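Local atomic coordinates of periplasmic binding protein (Agrobacterium tumefaciens str. B6, PDB entry 5L9G), a protein that binds the opine mannopine and, as a periplasmic binding protein of an ABC transporter, probably delivers it to the membrane for uptake. Residues A[110-113]-A[114-117]; A[324-327]-A[328-332]; A[204-207]-A[208-212]. All coordinates share one frame; numbering follows the deposited sequence.

Contact 1: A[110-113]-A[114-117]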
loop_
_atom_site.group_PDB
_atom_site.type_symbol
_atom_site.label_atom_id
_atom_site.label_comp_id
_atom_site.label_asym_id
_atom_site.label_seq_id
_atom_site.Cartn_x
_atom_site.Cartn_y
_atom_site.Cartn_z
ATOM N N SER A 110 -1.810 -7.624 -12.267
ATOM C CA SER A 110 -1.433 -7.812 -10.857
ATOM C C SER A 110 -0.395 -8.931 -10.620
ATOM O O SER A 110 0.080 -9.098 -9.488
ATOM C CB SER A 110 -2.667 -8.020 -9.994
ATOM O OG SER A 110 -3.175 -9.337 -10.116
ATOM N N VAL A 111 -0.057 -9.695 -11.676
ATOM C CA VAL A 111 0.941 -10.763 -11.608
ATOM C C VAL A 111 1.969 -10.507 -12.717
ATOM O O VAL A 111 1.601 -10.469 -13.894
ATOM C CB VAL A 111 0.317 -12.188 -11.683
ATOM C CG1 VAL A 111 1.402 -13.274 -11.685
ATOM C CG2 VAL A 111 -0.683 -12.428 -10.544
ATOM N N THR A 112 3.242 -10.284 -12.344
ATOM C CA THR A 112 4.315 -10.042 -13.322
ATOM C C THR A 112 5.241 -11.256 -13.269
ATOM O O THR A 112 4.967 -12.182 -12.497
ATOM C CB THR A 112 5.081 -8.729 -13.003
ATOM O OG1 THR A 112 5.938 -8.944 -11.877
ATOM C CG2 THR A 112 4.159 -7.523 -12.763
ATOM N N ASP A 113 6.357 -11.244 -14.038
ATOM C CA ASP A 113 7.333 -12.345 -13.980
ATOM C C ASP A 113 8.114 -12.358 -12.642
ATOM O O ASP A 113 8.873 -13.294 -12.396
ATOM C CB ASP A 113 8.318 -12.251 -15.166
ATOM C CG ASP A 113 9.156 -10.978 -15.249
ATOM O OD1 ASP A 113 9.126 -10.176 -14.287
ATOM O OD2 ASP A 113 9.855 -10.797 -16.266
ATOM N N SER A 114 7.934 -11.310 -11.791
ATOM C CA SER A 114 8.673 -11.147 -10.535
ATOM C C SER A 114 7.804 -10.803 -9.322
ATOM O O SER A 114 8.341 -10.478 -8.263
ATOM C CB SER A 114 9.724 -10.056 -10.722
ATOM O OG SER A 114 10.572 -10.358 -11.819
ATOM N N PHE A 115 6.480 -10.856 -9.465
ATOM C CA PHE A 115 5.563 -10.413 -8.415
ATOM C C PHE A 115 4.216 -11.101 -8.539
ATOM O O PHE A 115 3.682 -11.217 -9.652
ATOM C CB PHE A 115 5.395 -8.883 -8.572
ATOM C CG PHE A 115 4.353 -8.150 -7.751
ATOM C CD1 PHE A 115 3.038 -8.054 -8.192
ATOM C CD2 PHE A 115 4.707 -7.496 -6.578
ATOM C CE1 PHE A 115 2.079 -7.349 -7.445
ATOM C CE2 PHE A 115 3.759 -6.777 -5.847
ATOM C CZ PHE A 115 2.454 -6.696 -6.297
ATOM N N VAL A 116 3.657 -11.515 -7.392
ATOM C CA VAL A 116 2.330 -12.130 -7.292
ATOM C C VAL A 116 1.514 -11.295 -6.297
ATOM O O VAL A 116 1.882 -11.209 -5.119
ATOM C CB VAL A 116 2.344 -13.643 -6.901
ATOM C CG1 VAL A 116 0.920 -14.184 -6.799
ATOM C CG2 VAL A 116 3.144 -14.478 -7.896
ATOM N N ALA A 117 0.400 -10.706 -6.761
ATOM C CA ALA A 117 -0.482 -9.903 -5.901
ATOM C C ALA A 117 -1.050 -10.750 -4.757
ATOM O O ALA A 117 -1.273 -11.959 -4.922
ATOM C CB ALA A 117 -1.632 -9.327 -6.718
#

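Contact 2: A[324-327]-A[328-332]. With EDO (1,2-ethanediol), chain F.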
loop_
_atom_site.group_PDB
_atom_site.type_symbol
_atom_site.label_atom_id
_atom_site.label_comp_id
_atom_site.label_asym_id
_atom_site.label_seq_id
_atom_site.Cartn_x
_atom_site.Cartn_y
_atom_site.Cartn_z
ATOM N N PRO A 324 1.482 1.525 -12.304
ATOM C CA PRO A 324 2.900 1.115 -12.193
ATOM C C PRO A 324 3.776 1.635 -13.336
ATOM O O PRO A 324 4.968 1.837 -13.114
ATOM C CB PRO A 324 2.843 -0.412 -12.172
ATOM C CG PRO A 324 1.434 -0.746 -11.786
ATOM C CD PRO A 324 0.587 0.354 -12.370
ATOM N N ASN A 325 3.198 1.871 -14.540
ATOM C CA ASN A 325 3.940 2.412 -15.690
ATOM C C ASN A 325 4.485 3.810 -15.391
ATOM O O ASN A 325 5.603 4.107 -15.797
ATOM C CB ASN A 325 3.086 2.412 -16.959
ATOM C CG ASN A 325 2.671 1.039 -17.449
ATOM O OD1 ASN A 325 1.584 0.855 -18.006
ATOM N ND2 ASN A 325 3.510 0.035 -17.243
ATOM N N PHE A 326 3.722 4.647 -14.640
ATOM C CA PHE A 326 4.180 5.978 -14.242
ATOM C C PHE A 326 5.394 5.820 -13.319
ATOM O O PHE A 326 6.418 6.478 -13.513
ATOM C CB PHE A 326 3.081 6.760 -13.495
ATOM C CG PHE A 326 3.592 8.059 -12.907
ATOM C CD1 PHE A 326 3.748 9.192 -13.707
ATOM C CD2 PHE A 326 3.956 8.141 -11.567
ATOM C CE1 PHE A 326 4.266 10.374 -13.174
ATOM C CE2 PHE A 326 4.478 9.325 -11.039
ATOM C CZ PHE A 326 4.627 10.434 -11.846
ATOM N N TRP A 327 5.248 4.964 -12.290
ATOM C CA TRP A 327 6.279 4.708 -11.296
ATOM C C TRP A 327 7.511 4.020 -11.897
ATOM O O TRP A 327 8.619 4.277 -11.439
ATOM C CB TRP A 327 5.681 3.975 -10.098
ATOM C CG TRP A 327 4.766 4.905 -9.358
ATOM C CD1 TRP A 327 3.413 5.012 -9.506
ATOM C CD2 TRP A 327 5.173 6.020 -8.559
ATOM N NE1 TRP A 327 2.940 6.079 -8.771
ATOM C CE2 TRP A 327 4.003 6.717 -8.182
ATOM C CE3 TRP A 327 6.416 6.468 -8.074
ATOM C CZ2 TRP A 327 4.042 7.864 -7.383
ATOM C CZ3 TRP A 327 6.450 7.594 -7.270
ATOM C CH2 TRP A 327 5.273 8.267 -6.914
ATOM N N ALA A 328 7.341 3.254 -12.981
ATOM C CA ALA A 328 8.466 2.628 -13.690
ATOM C C ALA A 328 9.386 3.706 -14.298
ATOM O O ALA A 328 10.608 3.552 -14.342
ATOM C CB ALA A 328 7.936 1.721 -14.797
ATOM N N LYS A 329 8.786 4.799 -14.751
ATOM C CA LYS A 329 9.475 5.885 -15.426
ATOM C C LYS A 329 9.946 7.022 -14.501
ATOM O O LYS A 329 11.023 7.561 -14.724
ATOM C CB LYS A 329 8.541 6.415 -16.540
ATOM C CG LYS A 329 9.145 7.318 -17.557
ATOM C CD LYS A 329 8.090 7.699 -18.600
ATOM C CE LYS A 329 8.612 8.741 -19.531
ATOM N NZ LYS A 329 7.587 9.129 -20.548
ATOM N N HIS A 330 9.155 7.395 -13.477
ATOM C CA HIS A 330 9.471 8.580 -12.675
ATOM C C HIS A 330 9.745 8.367 -11.191
ATOM O O HIS A 330 9.891 9.369 -10.480
ATOM C CB HIS A 330 8.348 9.617 -12.845
ATOM C CG HIS A 330 8.139 10.013 -14.269
ATOM N ND1 HIS A 330 7.043 9.571 -14.983
ATOM C CD2 HIS A 330 8.914 10.771 -15.080
ATOM C CE1 HIS A 330 7.163 10.099 -16.190
ATOM N NE2 HIS A 330 8.277 10.823 -16.300
ATOM N N ALA A 331 9.880 7.104 -10.724
ATOM C CA ALA A 331 10.153 6.821 -9.307
ATOM C C ALA A 331 11.368 7.558 -8.744
ATOM O O ALA A 331 11.266 8.126 -7.659
ATOM C CB ALA A 331 10.280 5.333 -9.067
ATOM N N LYS A 332 12.499 7.577 -9.482
ATOM C CA LYS A 332 13.720 8.266 -9.052
ATOM C C LYS A 332 13.479 9.770 -8.891
ATOM O O LYS A 332 13.812 10.321 -7.839
ATOM C CB LYS A 332 14.894 7.992 -10.011
ATOM C CG LYS A 332 15.447 6.577 -9.931
ATOM C CD LYS A 332 16.598 6.393 -10.920
ATOM C CE LYS A 332 17.185 5.005 -10.866
ATOM N NZ LYS A 332 18.258 4.824 -11.880
HETATM C C1 EDO F . 12.990 5.183 -16.624
HETATM O O1 EDO F . 12.109 4.272 -17.285
HETATM C C2 EDO F . 12.743 6.634 -17.124
HETATM O O2 EDO F . 13.561 7.578 -16.446
#

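Contact 3: A[204-207]-A[208-212]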
loop_
_atom_site.group_PDB
_atom_site.type_symbol
_atom_site.label_atom_id
_atom_site.label_comp_id
_atom_site.label_asym_id
_atom_site.label_seq_id
_atom_site.Cartn_x
_atom_site.Cartn_y
_atom_site.Cartn_z
ATOM N N TRP A 204 5.353 13.344 8.997
ATOM C CA TRP A 204 5.517 12.571 7.772
ATOM C C TRP A 204 5.629 11.136 8.304
ATOM O O TRP A 204 6.699 10.705 8.764
ATOM C CB TRP A 204 6.768 13.013 6.985
ATOM C CG TRP A 204 6.741 14.461 6.599
ATOM C CD1 TRP A 204 7.346 15.489 7.255
ATOM C CD2 TRP A 204 6.093 15.042 5.452
ATOM N NE1 TRP A 204 7.086 16.679 6.613
ATOM C CE2 TRP A 204 6.354 16.430 5.483
ATOM C CE3 TRP A 204 5.285 14.529 4.416
ATOM C CZ2 TRP A 204 5.852 17.310 4.514
ATOM C CZ3 TRP A 204 4.806 15.397 3.442
ATOM C CH2 TRP A 204 5.088 16.772 3.497
ATOM N N TRP A 205 4.472 10.444 8.372
ATOM C CA TRP A 205 4.416 9.108 8.966
ATOM C C TRP A 205 5.205 8.104 8.136
ATOM O O TRP A 205 5.267 8.222 6.909
ATOM C CB TRP A 205 2.974 8.666 9.255
ATOM C CG TRP A 205 2.115 8.534 8.035
ATOM C CD1 TRP A 205 1.262 9.462 7.523
ATOM C CD2 TRP A 205 2.009 7.377 7.194
ATOM N NE1 TRP A 205 0.645 8.965 6.390
ATOM C CE2 TRP A 205 1.100 7.690 6.160
ATOM C CE3 TRP A 205 2.602 6.098 7.216
ATOM C CZ2 TRP A 205 0.783 6.785 5.146
ATOM C CZ3 TRP A 205 2.270 5.196 6.218
ATOM C CH2 TRP A 205 1.383 5.544 5.191
ATOM N N GLU A 206 5.816 7.130 8.808
ATOM C CA GLU A 206 6.695 6.158 8.150
ATOM C C GLU A 206 6.132 4.745 8.029
ATOM O O GLU A 206 6.522 4.015 7.120
ATOM C CB GLU A 206 8.050 6.126 8.868
ATOM C CG GLU A 206 8.674 7.510 8.951
ATOM C CD GLU A 206 10.119 7.559 9.408
ATOM O OE1 GLU A 206 10.739 6.482 9.569
ATOM O OE2 GLU A 206 10.638 8.684 9.583
ATOM N N SER A 207 5.263 4.336 8.947
ATOM C CA SER A 207 4.692 2.993 8.914
ATOM C C SER A 207 3.191 3.058 9.137
ATOM O O SER A 207 2.685 4.028 9.725
ATOM C CB SER A 207 5.339 2.109 9.993
ATOM O OG SER A 207 4.938 2.493 11.301
ATOM N N GLY A 208 2.491 2.018 8.698
ATOM C CA GLY A 208 1.046 1.927 8.889
ATOM C C GLY A 208 0.682 1.930 10.369
ATOM O O GLY A 208 -0.298 2.567 10.775
ATOM N N ALA A 209 1.489 1.214 11.209
ATOM C CA ALA A 209 1.222 1.178 12.651
ATOM C C ALA A 209 1.377 2.586 13.259
ATOM O O ALA A 209 0.576 2.979 14.103
ATOM C CB ALA A 209 2.174 0.203 13.348
ATOM N N GLN A 210 2.397 3.335 12.834
ATOM C CA GLN A 210 2.596 4.696 13.330
ATOM C C GLN A 210 1.385 5.561 12.932
ATOM O O GLN A 210 0.875 6.306 13.758
ATOM C CB GLN A 210 3.890 5.303 12.767
ATOM C CG GLN A 210 4.177 6.700 13.324
ATOM C CD GLN A 210 5.191 7.454 12.520
ATOM O OE1 GLN A 210 5.759 6.938 11.568
ATOM N NE2 GLN A 210 5.516 8.671 12.949
ATOM N N ALA A 211 0.912 5.429 11.686
ATOM C CA ALA A 211 -0.263 6.188 11.201
ATOM C C ALA A 211 -1.484 5.855 12.065
ATOM O O ALA A 211 -2.182 6.773 12.530
ATOM C CB ALA A 211 -0.547 5.824 9.755
ATOM N N ALA A 212 -1.717 4.554 12.316
ATOM C CA ALA A 212 -2.832 4.094 13.156
ATOM C C ALA A 212 -2.704 4.708 14.574
ATOM O O ALA A 212 -3.717 5.126 15.155
ATOM C CB ALA A 212 -2.829 2.569 13.227
HETATM O O HOH W 1 7.566 10.221 11.650
#

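Contact 1: A[110-113]-A[114-117]
Ser110 faces Ala117 across the open end of a tight hairpin, their CB atoms 3.7 Å apart. The carbonyl of Ser110 does two jobs: its O takes a weak bond from Ala117 N, 3.2 Å away, and also lies at the edge of the Phe115 ring, near the ring plane and 3.4 Å from CE1. The hydroxyl of Ser110 is engaged by Pro107 O.

Val111 pairs with Val116 as an antiparallel non-hydrogen-bonded pair, and both side chains stand on one face, where Val101 meets them. Their branches touch loosely, CG1 of Val111 lying 4.3 Å from CG2 of Val116. On the backbone, Val111 CA makes a CA-H...O contact with Phe115 O. The motif is thus a beta hairpin, strand 111-112 turning back into strand 115-128 with Asp113 and Ser114 at the bend. Val116 is bonded through its backbone to Tyr254 of strand 240-256, which ties the hairpin into the sheet, and the Phe115 side chain lies about 7 Å from the bound mannopine.

Thr112 sits at the mouth of that bend. Its N donates to Phe115 O at 2.9 Å. With OG1 placed between the backbone N and the carbonyl carbon (chi1 75°), the hydroxyl oxygen accepts Ser114 N at 3.1 Å in a fairly straight bond (161°), which makes an ST turn. The same OG1 has a weak hydrogen bond with Glu84 and rests against Phe115 CB, on the face opposite the valines, where helix 84-89 meets the hairpin.

Asp113 reaches its neighbour through its carboxylate. Ser114 OG donates to Asp113 OD1 at 2.9 Å, coming from above the carboxylate plane (52° out of it). Lys88 forms a salt bridge with the same OD1, which links the turn to helix 84-89.

Contact 2: A[324-327]-A[328-332]
Phe326 and His330 lie one turn apart at the start of helix 324-343, their side chains crossing at about a right angle. Phe326 CG lies opposite the backbone N (chi1 172°), which carries the ring toward His330. His330 CB sits over one face of the phenyl ring, 4.3 Å from its centroid, in a CH-pi contact, while CE1 of Phe326 comes within 3.4 Å of His330 ND1. The two ring planes meet obliquely, at 39°.

Phe326 O accepts two donors: His330 N at 2.9 Å and, weakly, Lys329 N, which also bonds weakly to Asn325 O. The Ala328 N donor is taken by Pro324 O at 2.8 Å. Ala331 N gives its hydrogen to Trp327 O at 3.2 Å. A 1,2-ethanediol, probably from the crystallisation liquor, makes weak bonds to the carbonyl oxygens of Ala328 and Lys329.

CE3 of Trp327 touches Ala331 CB at 4.1 Å, and the indole NE1 is satisfied by Glu164. The Trp327 side chain lies about 8 Å from a bound calcium ion. Ala328 and Ala331 pack on Pro85 and Gln86 of helix 84-89, respectively, and Phe326 meets Tyr178 of helix 177-180.

Contact 3: A[204-207]-A[208-212]
Ser207 caps the N-terminus of helix 208-216 in a local contact, at the loop where strand 201-205 hands over to the helix near the mannopine site. Its OG accepts Gln210 N at 3.1 Å, the classic N-cap bond. The serine torsion (chi1 71°) keeps the hydroxyl between the backbone N and carbonyl carbon, turned toward the first turn of the helix. Ser207 O then opens the helical bonding by accepting Ala211 N at 3.0 Å.

Gln210, its chain extended from CG (chi1 -177°), reaches back to the loop before the cap. OE1 receives Glu206 N at 2.8 Å in an almost straight bond (169°), although the donor stands above the amide's carbonyl plane. At the other end of the same amide, NE2 donates to a water that in turn donates to Trp204 O.

Ala211 CB sits over one face of the Trp205 indole, toward its rim, 4.2 Å from the centroid of the five-membered ring, in a CH-pi contact. The indole is further stacked on Trp156, and its NE1 is held by Ile224 O.

The side chain of Ala209 is about 4 Å from a bound calcium ion, and Gly208 lies close to mannopine. With both ends of the Gln210 amide bonded, its orientation is probably well defined, and the cap and amide together bind the loop to the helix end that borders the ligand.

Overall arrangement
Contact 1 is the most buried of the three, whereas contacts 2 and 3 mix buried residues with exposed ones. Contacts 1 and 3 both reach the same mixed sheet but lie on opposite sides of the chain's centre, with their own centres about 26 Å apart. Contact 2 lies within one helix, and it shares with contact 1 a neighbour, helix 84-89, against which both pack. The farther end of contact 2's helix, 324-343, touches Trp204 of contact 3. Chemically, contact 1 relies on strand pairing and a polar turn, contact 2 on backbone helix bonds beside aromatic rings, and contact 3 on side-chain capping close to the ligand.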